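Side-chain contacts in mRNA export factor MEX67 (Candida albicans, PDB 1Q40), which probably carries messenger RNA out of the nucleus, with an NTF2-like middle domain that in this family pairs with a small NTF2-like partner protein: residues B[18-21]-B[22-26]; B[96-99]-B[100-104]; B[166-170]-B[171-175]. All coordinates share one frame; numbering follows the deposited sequence.

Contact 1. Residues B[18-21]-B[22-26]; sequences TNFI and ANYLK
Thr18 opens the contact through its carbonyl oxygen, which takes the N-H of Ala22; that donor stands well above the carbonyl plane, and the methyl CB of Ala22 rests against the same oxygen, Thr18 O, at 3.3 Å. The hydroxyl of Thr18 is turned back up the helix and bonds to the carbonyl of Arg14. One residue on, Asn19 O receives the amide of Asn23 in an almost straight bond, with 3.0 Å between Asn23 N and Asn19 O and 173° at the hydrogen. Both asparagine side chains lie on the exposed flank.

Phe20 brings in the buried flank. Its oxygen accepts Tyr24 N, and beyond the backbone the two aromatic side chains run alongside each other, pointing the same way. Each has CG anti to its own backbone N, which sends both rings off the same flank of the helix. They meet through Phe20 CZ and Tyr24 CD1, 3.8 Å apart, with the planes at 39°, an oblique pairing. In the NTF2 fold a helix of this kind lies across a strongly curved sheet, and here Phe187 of strand 181-190 presents an edge-to-face contact to each of the two rings. Tyr24 OH extends beyond them to a hydrogen bond with Tyr39 OH.

Ile21 completes the segment. Its oxygen bonds to Leu25 N at 3.0 Å, and Leu25 CB and CG both crowd Ile21 O at 3.4 Å. The branch CG2 of Ile21, lying beside its own carbonyl carbon, reaches Leu25 CD1 at 4.0 Å. These two aliphatic chains also point the same way, and both press on Leu138 of strand 134-146.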
ATOM      1  N   THR B  18      -9.583   7.929  14.316  1.00 80.11           N
ATOM      2  CA  THR B  18      -9.112   7.146  15.454  1.00 78.79           C
ATOM      3  C   THR B  18     -10.261   6.373  16.097  1.00 77.43           C
ATOM      4  O   THR B  18     -10.081   5.236  16.531  1.00 76.64           O
ATOM      5  CB  THR B  18      -8.434   8.065  16.495  1.00 80.42           C
ATOM      6  OG1 THR B  18      -7.222   8.601  15.948  1.00 79.88           O
ATOM      7  CG2 THR B  18      -7.968   7.277  17.722  1.00 81.12           C
ATOM      8  N   ASN B  19     -11.437   6.994  16.152  1.00 76.20           N
ATOM      9  CA  ASN B  19     -12.629   6.342  16.682  1.00 74.98           C
ATOM     10  C   ASN B  19     -13.147   5.271  15.728  1.00 71.52           C
ATOM     11  O   ASN B  19     -13.514   4.184  16.165  1.00 70.81           O
ATOM     12  CB  ASN B  19     -13.738   7.363  16.949  1.00 76.82           C
ATOM     13  CG  ASN B  19     -13.410   8.303  18.100  1.00 78.99           C
ATOM     14  OD1 ASN B  19     -12.312   8.266  18.668  1.00 79.18           O
ATOM     15  ND2 ASN B  19     -14.363   9.158  18.444  1.00 80.78           N
ATOM     16  N   PHE B  20     -13.186   5.587  14.434  1.00 68.22           N
ATOM     17  CA  PHE B  20     -13.636   4.631  13.424  1.00 65.16           C
ATOM     18  C   PHE B  20     -12.808   3.356  13.523  1.00 61.95           C
ATOM     19  O   PHE B  20     -13.361   2.271  13.606  1.00 61.09           O
ATOM     20  CB  PHE B  20     -13.534   5.221  12.011  1.00 64.52           C
ATOM     21  CG  PHE B  20     -13.842   4.234  10.913  1.00 63.08           C
ATOM     22  CD1 PHE B  20     -15.151   4.015  10.507  1.00 63.46           C
ATOM     23  CD2 PHE B  20     -12.823   3.519  10.296  1.00 61.23           C
ATOM     24  CE1 PHE B  20     -15.440   3.100   9.499  1.00 62.33           C
ATOM     25  CE2 PHE B  20     -13.106   2.597   9.294  1.00 60.33           C
ATOM     26  CZ  PHE B  20     -14.419   2.393   8.893  1.00 61.01           C
ATOM     27  N   ILE B  21     -11.486   3.512  13.538  1.00 59.41           N
ATOM     28  CA  ILE B  21     -10.547   2.391  13.568  1.00 56.97           C
ATOM     29  C   ILE B  21     -10.646   1.590  14.871  1.00 55.88           C
ATOM     30  O   ILE B  21     -10.540   0.363  14.853  1.00 54.21           O
ATOM     31  CB  ILE B  21      -9.091   2.901  13.341  1.00 56.71           C
ATOM     32  CG1 ILE B  21      -8.891   3.365  11.887  1.00 55.95           C
ATOM     33  CG2 ILE B  21      -8.052   1.839  13.720  1.00 56.27           C
ATOM     34  CD1 ILE B  21      -8.918   2.242  10.824  1.00 55.17           C
ATOM     35  N   ALA B  22     -10.852   2.289  15.986  1.00 55.61           N
ATOM     36  CA  ALA B  22     -10.968   1.664  17.308  1.00 55.06           C
ATOM     37  C   ALA B  22     -12.197   0.754  17.395  1.00 53.58           C
ATOM     38  O   ALA B  22     -12.100  -0.380  17.855  1.00 52.94           O
ATOM     39  CB  ALA B  22     -11.021   2.732  18.401  1.00 56.76           C
ATOM     40  N   ASN B  23     -13.342   1.259  16.945  1.00 52.37           N
ATOM     41  CA  ASN B  23     -14.572   0.477  16.909  1.00 51.51           C
ATOM     42  C   ASN B  23     -14.515  -0.623  15.859  1.00 48.27           C
ATOM     43  O   ASN B  23     -14.993  -1.729  16.104  1.00 47.56           O
ATOM     44  CB  ASN B  23     -15.785   1.371  16.638  1.00 52.99           C
ATOM     45  CG  ASN B  23     -17.082   0.575  16.526  1.00 54.96           C
ATOM     46  OD1 ASN B  23     -17.762   0.610  15.494  1.00 57.59           O
ATOM     47  ND2 ASN B  23     -17.415  -0.172  17.580  1.00 56.57           N
ATOM     48  N   TYR B  24     -13.933  -0.313  14.696  1.00 45.35           N
ATOM     49  CA  TYR B  24     -13.816  -1.279  13.604  1.00 42.66           C
ATOM     50  C   TYR B  24     -13.069  -2.516  14.074  1.00 41.40           C
ATOM     51  O   TYR B  24     -13.541  -3.631  13.894  1.00 40.59           O
ATOM     52  CB  TYR B  24     -13.100  -0.691  12.369  1.00 41.47           C
ATOM     53  CG  TYR B  24     -13.326  -1.549  11.135  1.00 38.25           C
ATOM     54  CD1 TYR B  24     -14.285  -1.197  10.185  1.00 35.76           C
ATOM     55  CD2 TYR B  24     -12.613  -2.739  10.944  1.00 35.56           C
ATOM     56  CE1 TYR B  24     -14.520  -1.989   9.076  1.00 34.74           C
ATOM     57  CE2 TYR B  24     -12.850  -3.545   9.834  1.00 33.55           C
ATOM     58  CZ  TYR B  24     -13.805  -3.161   8.906  1.00 32.73           C
ATOM     59  OH  TYR B  24     -14.052  -3.952   7.816  1.00 32.75           O
ATOM     60  N   LEU B  25     -11.907  -2.305  14.680  1.00 41.12           N
ATOM     61  CA  LEU B  25     -11.034  -3.399  15.084  1.00 40.97           C
ATOM     62  C   LEU B  25     -11.599  -4.206  16.247  1.00 41.53           C
ATOM     63  O   LEU B  25     -11.410  -5.416  16.303  1.00 40.39           O
ATOM     64  CB  LEU B  25      -9.630  -2.879  15.418  1.00 41.27           C
ATOM     65  CG  LEU B  25      -8.782  -2.460  14.203  1.00 41.40           C
ATOM     66  CD1 LEU B  25      -7.403  -2.025  14.674  1.00 42.31           C
ATOM     67  CD2 LEU B  25      -8.684  -3.577  13.167  1.00 40.96           C
ATOM     68  N   LYS B  26     -12.290  -3.538  17.172  1.00 43.19           N
ATOM     69  CA  LYS B  26     -13.007  -4.240  18.232  1.00 44.19           C
ATOM     70  C   LYS B  26     -13.916  -5.306  17.632  1.00 42.94           C
ATOM     71  O   LYS B  26     -13.844  -6.466  18.024  1.00 43.07           O
ATOM     72  CB  LYS B  26     -13.825  -3.263  19.086  1.00 46.37           C
ATOM     73  CG  LYS B  26     -14.309  -3.866  20.407  1.00 49.44           C
ATOM     74  CD  LYS B  26     -15.081  -2.843  21.256  1.00 54.13           C
ATOM     75  CE  LYS B  26     -16.570  -2.787  20.885  1.00 56.02           C
ATOM     76  NZ  LYS B  26     -17.415  -2.378  22.040  1.00 59.05           N
TER

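Contact 2. Residues B[96-99]-B[100-104]; sequences GQEQ and IYKSF
Four successive i to i+4 amide bonds join 96-99 to 100-104, from Ile100 N to Gly96 O at 3.1 Å through to Ser103 N and Gln99 O, each with 153° or more at the hydrogen. Ile100 lies over the first carbonyl: its CG1, beside its own backbone N, comes within 3.2 Å of Gly96 O, and CD1 lies along the glycine backbone, close to both its O and its N. Gly96 has a positive phi of 87°, at which a CB would jam against the preceding carbonyl.

On the exposed side, Glu98 and Lys102 run side by side and close a salt bridge, with Glu98 OE2 and Lys102 NZ 3.1 Å apart. The lysine is extended beyond CG, whereas the glutamate bends at chi2. The ammonium meets OE2 from above the carboxylate, 72° out of its plane, while Lys102 CE lies 3.9 Å from Glu98 CG. Towards the interior, Ile100 packs on Phe45 of strand 44-49. Ser103 OG bonds to Ser94 OG, just before the helix. The pattern is that of an amphipathic helix with an i to i+4 Glu-Lys bridge on its outer side, here packed beside the curved sheet of an NTF2-like domain.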
ATOM      1  N   GLY B  96     -20.937  -5.284  -2.349  1.00 34.95           N
ATOM      2  CA  GLY B  96     -22.175  -5.351  -1.592  1.00 36.56           C
ATOM      3  C   GLY B  96     -22.019  -6.186  -0.336  1.00 36.71           C
ATOM      4  O   GLY B  96     -21.101  -6.995  -0.229  1.00 34.73           O
ATOM      5  N   GLN B  97     -22.944  -6.001   0.602  1.00 38.27           N
ATOM      6  CA  GLN B  97     -22.824  -6.569   1.946  1.00 39.21           C
ATOM      7  C   GLN B  97     -22.670  -8.089   1.984  1.00 38.80           C
ATOM      8  O   GLN B  97     -21.877  -8.597   2.757  1.00 37.90           O
ATOM      9  CB  GLN B  97     -24.024  -6.163   2.802  1.00 40.64           C
ATOM     10  CG  GLN B  97     -24.017  -4.698   3.190  1.00 43.24           C
ATOM     11  CD  GLN B  97     -25.371  -4.220   3.688  1.00 47.49           C
ATOM     12  OE1 GLN B  97     -26.329  -4.161   2.919  1.00 50.36           O
ATOM     13  NE2 GLN B  97     -25.448  -3.864   4.971  1.00 48.44           N
ATOM     14  N   GLU B  98     -23.428  -8.797   1.152  1.00 39.59           N
ATOM     15  CA  GLU B  98     -23.446 -10.260   1.159  1.00 39.82           C
ATOM     16  C   GLU B  98     -22.090 -10.848   0.766  1.00 37.89           C
ATOM     17  O   GLU B  98     -21.546 -11.703   1.470  1.00 37.12           O
ATOM     18  CB  GLU B  98     -24.522 -10.778   0.197  1.00 41.45           C
ATOM     19  CG  GLU B  98     -24.734 -12.282   0.253  1.00 44.78           C
ATOM     20  CD  GLU B  98     -24.993 -12.908  -1.111  1.00 49.78           C
ATOM     21  OE1 GLU B  98     -26.177 -12.912  -1.543  1.00 51.23           O
ATOM     22  OE2 GLU B  98     -24.009 -13.405  -1.730  1.00 52.34           O
ATOM     23  N   GLN B  99     -21.573 -10.405  -0.374  1.00 36.30           N
ATOM     24  CA  GLN B  99     -20.287 -10.863  -0.871  1.00 34.53           C
ATOM     25  C   GLN B  99     -19.154 -10.518   0.099  1.00 32.54           C
ATOM     26  O   GLN B  99     -18.278 -11.336   0.362  1.00 30.82           O
ATOM     27  CB  GLN B  99     -20.008 -10.249  -2.242  1.00 34.57           C
ATOM     28  CG  GLN B  99     -20.728 -10.974  -3.369  1.00 37.25           C
ATOM     29  CD  GLN B  99     -20.451 -10.395  -4.742  1.00 39.07           C
ATOM     30  OE1 GLN B  99     -21.265 -10.556  -5.662  1.00 44.23           O
ATOM     31  NE2 GLN B  99     -19.324  -9.728  -4.893  1.00 35.07           N
ATOM     32  N   ILE B 100     -19.194  -9.300   0.627  1.00 31.70           N
ATOM     33  CA  ILE B 100     -18.161  -8.799   1.525  1.00 30.61           C
ATOM     34  C   ILE B 100     -18.168  -9.575   2.840  1.00 30.27           C
ATOM     35  O   ILE B 100     -17.117  -9.953   3.332  1.00 29.11           O
ATOM     36  CB  ILE B 100     -18.336  -7.261   1.756  1.00 31.04           C
ATOM     37  CG1 ILE B 100     -18.021  -6.496   0.452  1.00 30.13           C
ATOM     38  CG2 ILE B 100     -17.438  -6.784   2.901  1.00 30.51           C
ATOM     39  CD1 ILE B 100     -18.343  -5.000   0.481  1.00 30.65           C
ATOM     40  N   TYR B 101     -19.349  -9.818   3.396  1.00 31.17           N
ATOM     41  CA  TYR B 101     -19.470 -10.616   4.608  1.00 31.48           C
ATOM     42  C   TYR B 101     -18.889 -12.019   4.393  1.00 30.63           C
ATOM     43  O   TYR B 101     -18.161 -12.524   5.237  1.00 29.03           O
ATOM     44  CB  TYR B 101     -20.926 -10.713   5.075  1.00 33.12           C
ATOM     45  CG  TYR B 101     -21.069 -11.546   6.334  1.00 35.22           C
ATOM     46  CD1 TYR B 101     -20.357 -11.227   7.484  1.00 37.39           C
ATOM     47  CD2 TYR B 101     -21.886 -12.669   6.359  1.00 37.85           C
ATOM     48  CE1 TYR B 101     -20.468 -11.998   8.636  1.00 39.56           C
ATOM     49  CE2 TYR B 101     -22.012 -13.442   7.507  1.00 39.88           C
ATOM     50  CZ  TYR B 101     -21.303 -13.099   8.640  1.00 40.20           C
ATOM     51  OH  TYR B 101     -21.419 -13.862   9.776  1.00 43.92           O
ATOM     52  N   LYS B 102     -19.176 -12.629   3.248  1.00 31.27           N
ATOM     53  CA  LYS B 102     -18.603 -13.943   2.926  1.00 31.33           C
ATOM     54  C   LYS B 102     -17.059 -13.908   2.858  1.00 30.04           C
ATOM     55  O   LYS B 102     -16.397 -14.823   3.333  1.00 29.63           O
ATOM     56  CB  LYS B 102     -19.216 -14.498   1.637  1.00 32.36           C
ATOM     57  CG  LYS B 102     -20.660 -14.949   1.802  1.00 36.32           C
ATOM     58  CD  LYS B 102     -21.298 -15.482   0.505  1.00 39.86           C
ATOM     59  CE  LYS B 102     -22.812 -15.596   0.665  1.00 43.69           C
ATOM     60  NZ  LYS B 102     -23.543 -16.218  -0.489  1.00 46.45           N
ATOM     61  N   SER B 103     -16.480 -12.841   2.319  1.00 29.40           N
ATOM     62  CA  SER B 103     -15.021 -12.698   2.321  1.00 28.36           C
ATOM     63  C   SER B 103     -14.485 -12.598   3.748  1.00 27.38           C
ATOM     64  O   SER B 103     -13.471 -13.202   4.071  1.00 26.75           O
ATOM     65  CB  SER B 103     -14.563 -11.465   1.540  1.00 28.31           C
ATOM     66  OG  SER B 103     -14.885 -11.590   0.180  1.00 29.62           O
ATOM     67  N   PHE B 104     -15.171 -11.829   4.586  1.00 27.70           N
ATOM     68  CA  PHE B 104     -14.770 -11.636   5.978  1.00 27.46           C
ATOM     69  C   PHE B 104     -14.787 -12.956   6.753  1.00 27.31           C
ATOM     70  O   PHE B 104     -13.940 -13.172   7.615  1.00 27.63           O
ATOM     71  CB  PHE B 104     -15.681 -10.623   6.688  1.00 28.31           C
ATOM     72  CG  PHE B 104     -15.506  -9.167   6.254  1.00 28.44           C
ATOM     73  CD1 PHE B 104     -14.514  -8.761   5.359  1.00 28.22           C
ATOM     74  CD2 PHE B 104     -16.375  -8.196   6.755  1.00 28.85           C
ATOM     75  CE1 PHE B 104     -14.392  -7.409   4.986  1.00 28.24           C
ATOM     76  CE2 PHE B 104     -16.253  -6.854   6.386  1.00 30.24           C
ATOM     77  CZ  PHE B 104     -15.254  -6.459   5.497  1.00 28.09           C
TER

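Contact 3. Residues B[166-170]-B[171-175]; sequences RYHSG and PKHKR
His168 reaches across the bend of the chain to the carbonyl of Pro171, with NE2 as donor and 3.1 Å between His168 NE2 and Pro171 O. The N-H points almost straight at the oxygen, at 166°, and the oxygen lies close to the imidazole plane. Seen from the acceptor the bond is less regular, for the donor stands well above the carbonyl plane. A chi1 of 71°, which tucks CG in between backbone N and C, swings the His168 ring inward over the bend.

His173 adopts nearly the same first torsion, and its ring comes back toward the first histidine. Its NE2 sits above one face of the His168 ring, nearer its rim than its centre, while the shortest approach is between His168 NE2 and His173 CD2, 3.3 Å. The planes are inclined at 58° with centroids 4.5 Å apart, an oblique meeting of two rings. Both nitrogens of His173 have partners: ND1 donates to the carbonyl oxygen of Lys174, 2.7 Å from His173 ND1 to Lys174 O, and NE2 bonds to Asp151 OD2, an acid that could favour a positively charged imidazole. Together these bonds restrict the rotation of the ring.

A water bridges Ser169 O and Pro171 O, donating to both, at 2.8 Å from each. Pro171 O is therefore gripped by the water as well as by His168. Between Ser169 and Pro171, Gly170 takes a positive phi, and the chain turns there into the proline. Since many of these residues touch crystal neighbours, lattice packing may influence their exact conformation. The arrangement is that of a local bend, pinned by a side-chain-to-backbone hydrogen bond and a bridging water, within the long irregular surface loop between strands 134-146 and 181-190 of the NTF2-like domain.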
ATOM      1  N   ARG B 166     -14.930 -32.935   9.181  1.00 64.54           N
ATOM      2  CA  ARG B 166     -15.774 -32.560  10.314  1.00 65.28           C
ATOM      3  C   ARG B 166     -15.255 -31.326  11.068  1.00 64.52           C
ATOM      4  O   ARG B 166     -16.034 -30.635  11.729  1.00 64.60           O
ATOM      5  CB  ARG B 166     -15.921 -33.740  11.280  1.00 66.53           C
ATOM      6  CG  ARG B 166     -14.666 -34.071  12.094  1.00 67.95           C
ATOM      7  CD  ARG B 166     -14.654 -35.484  12.679  1.00 71.02           C
ATOM      8  NE  ARG B 166     -14.682 -35.483  14.143  1.00 73.54           N
ATOM      9  CZ  ARG B 166     -14.560 -36.573  14.904  1.00 76.56           C
ATOM     10  NH1 ARG B 166     -14.403 -37.777  14.353  1.00 77.67           N
ATOM     11  NH2 ARG B 166     -14.597 -36.460  16.227  1.00 77.50           N
ATOM     12  N   TYR B 167     -13.952 -31.058  10.970  1.00 63.80           N
ATOM     13  CA  TYR B 167     -13.326 -29.934  11.678  1.00 63.38           C
ATOM     14  C   TYR B 167     -13.364 -28.600  10.906  1.00 62.15           C
ATOM     15  O   TYR B 167     -13.096 -27.540  11.482  1.00 61.40           O
ATOM     16  CB  TYR B 167     -11.884 -30.293  12.052  1.00 63.59           C
ATOM     17  CG  TYR B 167     -11.771 -31.592  12.833  1.00 65.80           C
ATOM     18  CD1 TYR B 167     -10.910 -32.608  12.421  1.00 67.40           C
ATOM     19  CD2 TYR B 167     -12.537 -31.807  13.979  1.00 68.12           C
ATOM     20  CE1 TYR B 167     -10.812 -33.806  13.137  1.00 68.82           C
ATOM     21  CE2 TYR B 167     -12.446 -32.997  14.701  1.00 69.52           C
ATOM     22  CZ  TYR B 167     -11.583 -33.991  14.274  1.00 69.97           C
ATOM     23  OH  TYR B 167     -11.497 -35.164  14.983  1.00 71.86           O
ATOM     24  N   HIS B 168     -13.689 -28.664   9.612  1.00 61.45           N
ATOM     25  CA  HIS B 168     -13.835 -27.474   8.759  1.00 60.67           C
ATOM     26  C   HIS B 168     -14.701 -27.772   7.526  1.00 60.23           C
ATOM     27  O   HIS B 168     -14.906 -28.933   7.171  1.00 60.30           O
ATOM     28  CB  HIS B 168     -12.461 -26.966   8.301  1.00 60.12           C
ATOM     29  CG  HIS B 168     -11.792 -27.863   7.305  1.00 60.73           C
ATOM     30  ND1 HIS B 168     -11.074 -28.983   7.673  1.00 62.16           N
ATOM     31  CD2 HIS B 168     -11.748 -27.817   5.953  1.00 60.57           C
ATOM     32  CE1 HIS B 168     -10.610 -29.581   6.590  1.00 62.05           C
ATOM     33  NE2 HIS B 168     -11.007 -28.896   5.534  1.00 61.66           N
ATOM     34  N   SER B 169     -15.195 -26.717   6.879  1.00 59.48           N
ATOM     35  CA  SER B 169     -15.973 -26.849   5.643  1.00 59.37           C
ATOM     36  C   SER B 169     -15.050 -27.014   4.440  1.00 58.99           C
ATOM     37  O   SER B 169     -13.860 -26.754   4.530  1.00 58.08           O
ATOM     38  CB  SER B 169     -16.886 -25.633   5.433  1.00 59.34           C
ATOM     39  OG  SER B 169     -16.148 -24.436   5.218  1.00 57.22           O
ATOM     40  N   GLY B 170     -15.616 -27.435   3.315  1.00 59.48           N
ATOM     41  CA  GLY B 170     -14.862 -27.615   2.087  1.00 59.63           C
ATOM     42  C   GLY B 170     -14.030 -28.889   2.070  1.00 60.01           C
ATOM     43  O   GLY B 170     -14.128 -29.705   2.993  1.00 60.14           O
ATOM     44  N   PRO B 171     -13.209 -29.054   1.028  1.00 60.27           N
ATOM     45  CA  PRO B 171     -12.406 -30.274   0.844  1.00 60.64           C
ATOM     46  C   PRO B 171     -11.341 -30.488   1.921  1.00 60.18           C
ATOM     47  O   PRO B 171     -10.858 -29.525   2.528  1.00 59.28           O
ATOM     48  CB  PRO B 171     -11.732 -30.065  -0.528  1.00 60.71           C
ATOM     49  CG  PRO B 171     -12.446 -28.913  -1.169  1.00 60.68           C
ATOM     50  CD  PRO B 171     -12.983 -28.078  -0.055  1.00 60.00           C
ATOM     51  N   LYS B 172     -10.984 -31.755   2.132  1.00 60.64           N
ATOM     52  CA  LYS B 172      -9.998 -32.141   3.141  1.00 60.58           C
ATOM     53  C   LYS B 172      -8.593 -31.630   2.794  1.00 59.42           C
ATOM     54  O   LYS B 172      -8.207 -31.573   1.623  1.00 59.38           O
ATOM     55  CB  LYS B 172      -9.976 -33.668   3.315  1.00 61.73           C
ATOM     56  CG  LYS B 172      -9.531 -34.136   4.697  1.00 63.48           C
ATOM     57  CD  LYS B 172      -9.751 -35.644   4.889  1.00 66.32           C
ATOM     58  CE  LYS B 172      -9.678 -36.051   6.367  1.00 67.30           C
ATOM     59  NZ  LYS B 172     -10.311 -37.381   6.623  1.00 68.55           N
ATOM     60  N   HIS B 173      -7.858 -31.230   3.830  1.00 58.24           N
ATOM     61  CA  HIS B 173      -6.460 -30.805   3.714  1.00 57.17           C
ATOM     62  C   HIS B 173      -5.788 -30.871   5.089  1.00 56.37           C
ATOM     63  O   HIS B 173      -6.466 -30.947   6.113  1.00 56.34           O
ATOM     64  CB  HIS B 173      -6.366 -29.383   3.147  1.00 56.43           C
ATOM     65  CG  HIS B 173      -6.951 -28.335   4.045  1.00 56.20           C
ATOM     66  ND1 HIS B 173      -6.206 -27.666   4.990  1.00 55.46           N
ATOM     67  CD2 HIS B 173      -8.215 -27.857   4.154  1.00 56.27           C
ATOM     68  CE1 HIS B 173      -6.983 -26.813   5.636  1.00 55.70           C
ATOM     69  NE2 HIS B 173      -8.206 -26.910   5.148  1.00 55.34           N
ATOM     70  N   LYS B 174      -4.458 -30.844   5.115  1.00 55.54           N
ATOM     71  CA  LYS B 174      -3.737 -30.897   6.391  1.00 55.01           C
ATOM     72  C   LYS B 174      -3.837 -29.537   7.077  1.00 52.44           C
ATOM     73  O   LYS B 174      -4.027 -28.515   6.415  1.00 51.68           O
ATOM     74  CB  LYS B 174      -2.269 -31.318   6.203  1.00 55.89           C
ATOM     75  CG  LYS B 174      -1.824 -32.446   7.147  1.00 58.93           C
ATOM     76  CD  LYS B 174      -2.383 -33.817   6.709  1.00 61.94           C
ATOM     77  CE  LYS B 174      -2.114 -34.912   7.747  1.00 64.45           C
ATOM     78  NZ  LYS B 174      -3.368 -35.631   8.171  1.00 66.25           N
ATOM     79  N   ARG B 175      -3.703 -29.546   8.399  1.00 50.63           N
ATOM     80  CA  ARG B 175      -3.901 -28.359   9.232  1.00 48.84           C
ATOM     81  C   ARG B 175      -2.959 -27.194   8.874  1.00 45.42           C
ATOM     82  O   ARG B 175      -1.744 -27.343   8.923  1.00 45.13           O
ATOM     83  CB  ARG B 175      -3.700 -28.730  10.705  1.00 50.07           C
ATOM     84  CG  ARG B 175      -4.587 -27.987  11.688  1.00 52.75           C
ATOM     85  CD  ARG B 175      -4.501 -28.554  13.097  1.00 57.37           C
ATOM     86  NE  ARG B 175      -3.137 -28.440  13.634  1.00 61.00           N
ATOM     87  CZ  ARG B 175      -2.442 -29.420  14.231  1.00 64.28           C
ATOM     88  NH1 ARG B 175      -2.945 -30.646  14.392  1.00 65.23           N
ATOM     89  NH2 ARG B 175      -1.213 -29.166  14.676  1.00 65.79           N
TER
HETATM   90  O   HOH W   1     -11.670 -26.840   2.775  1.00 43.15           O

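The three contacts follow one another along the chain, and all belong to the NTF2-like domain. Contact 1 lies on helix 14-29 and contact 2 on helix 96-105; their centres are 19 Å apart, yet they touch where Tyr24 OH packs on Phe104 CZ at 3.6 Å. The two helices thus meet through these side chains beside the curved sheet. Contact 3 sits in the loop between strands 134-146 and 181-190, with its centre 22 Å from that of contact 2 and 33 Å from that of contact 1, on the other side of the chain's centre. Its nearest atoms stay about 10 Å from contact 2, so this part of the loop does not touch that helical segment.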